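Local atomic coordinates of Card1 endonuclease domain-containing protein (Vibrio cholerae, PDB entry 1XMX), a protein that is of unknown function but probably binds nucleic acid, carrying a domain related to the Card1 endonucleases of the PDDEXK clan. Residues 324-327 / 328-332. Numbering follows the deposited sequence.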
# COMPACT_ATOMS: atom_id res chain seq x y z
N LYS A 324 -15.57 2.55 0.25
CA LYS A 324 -14.83 1.33 0.47
C LYS A 324 -13.33 1.53 0.30
O LYS A 324 -12.55 0.99 1.08
CB LYS A 324 -15.31 0.24 -0.46
CG LYS A 324 -14.61 -1.06 -0.22
CD LYS A 324 -14.88 -1.97 -1.42
CE LYS A 324 -14.76 -3.43 -1.12
NZ LYS A 324 -13.34 -3.92 -1.17
N LEU A 325 -12.91 2.24 -0.75
CA LEU A 325 -11.46 2.49 -0.95
C LEU A 325 -10.86 3.23 0.24
O LEU A 325 -9.86 2.79 0.77
CB LEU A 325 -11.19 3.27 -2.25
CG LEU A 325 -9.73 3.55 -2.68
CD1 LEU A 325 -8.86 2.29 -2.72
CD2 LEU A 325 -9.70 4.29 -4.04
N GLU A 326 -11.47 4.33 0.66
CA GLU A 326 -11.03 5.06 1.83
C GLU A 326 -10.96 4.20 3.11
O GLU A 326 -10.09 4.39 4.00
CB GLU A 326 -11.98 6.21 2.12
CG GLU A 326 -11.37 7.14 3.12
CD GLU A 326 -12.37 7.69 4.10
OE1 GLU A 326 -13.37 6.98 4.37
OE2 GLU A 326 -12.18 8.84 4.59
N SER A 327 -11.89 3.28 3.22
CA SER A 327 -11.96 2.43 4.36
C SER A 327 -10.81 1.39 4.36
O SER A 327 -10.27 1.02 5.41
CB SER A 327 -13.31 1.76 4.36
OG SER A 327 -13.21 0.55 5.03
N LEU A 328 -10.48 0.86 3.20
CA LEU A 328 -9.33 -0.03 3.09
C LEU A 328 -8.00 0.69 3.45
O LEU A 328 -7.19 0.20 4.22
CB LEU A 328 -9.24 -0.51 1.67
CG LEU A 328 -10.24 -1.60 1.37
CD1 LEU A 328 -9.98 -1.91 -0.10
CD2 LEU A 328 -9.88 -2.77 2.22
N ARG A 329 -7.84 1.87 2.90
CA ARG A 329 -6.69 2.71 3.11
C ARG A 329 -6.40 2.83 4.65
O ARG A 329 -5.35 2.38 5.16
CB ARG A 329 -7.03 4.02 2.42
CG ARG A 329 -6.00 5.12 2.49
CD ARG A 329 -6.62 6.18 3.29
NE ARG A 329 -7.04 7.29 2.50
CZ ARG A 329 -7.89 8.20 2.95
NH1 ARG A 329 -8.42 8.04 4.16
NH2 ARG A 329 -8.24 9.24 2.19
N ASP A 330 -7.37 3.37 5.38
CA ASP A 330 -7.31 3.50 6.84
C ASP A 330 -6.94 2.22 7.55
O ASP A 330 -5.96 2.17 8.30
CB ASP A 330 -8.66 4.03 7.36
CG ASP A 330 -9.00 5.45 6.79
OD1 ASP A 330 -8.02 6.23 6.48
OD2 ASP A 330 -10.22 5.77 6.64
N LEU A 331 -7.71 1.17 7.29
CA LEU A 331 -7.61 -0.08 7.99
C LEU A 331 -6.35 -0.87 7.63
O LEU A 331 -5.92 -1.72 8.41
CB LEU A 331 -8.85 -0.93 7.66
CG LEU A 331 -10.00 -0.91 8.71
CD1 LEU A 331 -11.31 -0.51 8.15
CD2 LEU A 331 -10.16 -2.27 9.41
N LEU A 332 -5.77 -0.63 6.45
CA LEU A 332 -4.60 -1.43 6.03
C LEU A 332 -3.24 -0.71 6.17
O LEU A 332 -2.15 -1.32 6.12
CB LEU A 332 -4.80 -1.98 4.59
CG LEU A 332 -6.03 -2.91 4.30
CD1 LEU A 332 -6.09 -3.29 2.87
CD2 LEU A 332 -6.06 -4.21 5.08
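E326 and R329 both start with CG anti to the backbone N (chi1 -167° and 179°); the arginine's bends at chi2 and chi3 bring its guanidinium over E326 CG, and the glutamate chain bends at chi2. This is a salt-bridge network of E326, R329 and D330 on one face of helix 321-333, which packs on the sheet of the PDDEXK-type domain. E326 CG lies over one face of the guanidinium, 3.3 Å from R329 NH1. The glutamate's carboxylate meets the arginine less closely: E326 OE2 to R329 NH1 is a long salt bridge of 3.9 Å, with the two planes turned 63° apart. D330 holds the same nitrogen more firmly, since its OD1 sits at the edge of the guanidinium, in its plane, and takes a hydrogen bond from R329 NH1 at 3.0 Å. The two carboxylates also come near each other, E326 OE1 lying 4.1 Å from D330 OD2, and the shared arginine probably offsets that repulsion. R329 NH2 hydrogen-bonds to L358 O, which probably helps to hold the guanidinium in place.

On the side facing the sheet, L325 packs on A339 and L341 of strand 338-343, and R329 also touches A339, while L328 lies against R283 and N292 of neighbouring strands. K324 crosses L328 at a slant, its NZ coming 4.1 Å from L328 CD1 and hydrogen-bonding to N292 OD1. The backbone keeps the regular i to i+4 hydrogen bonds, including a nearly linear one from D330 N to E326 O, 3.2 Å long. At the exposed side, L331 CD1 rests 3.8 Å from S327 OG.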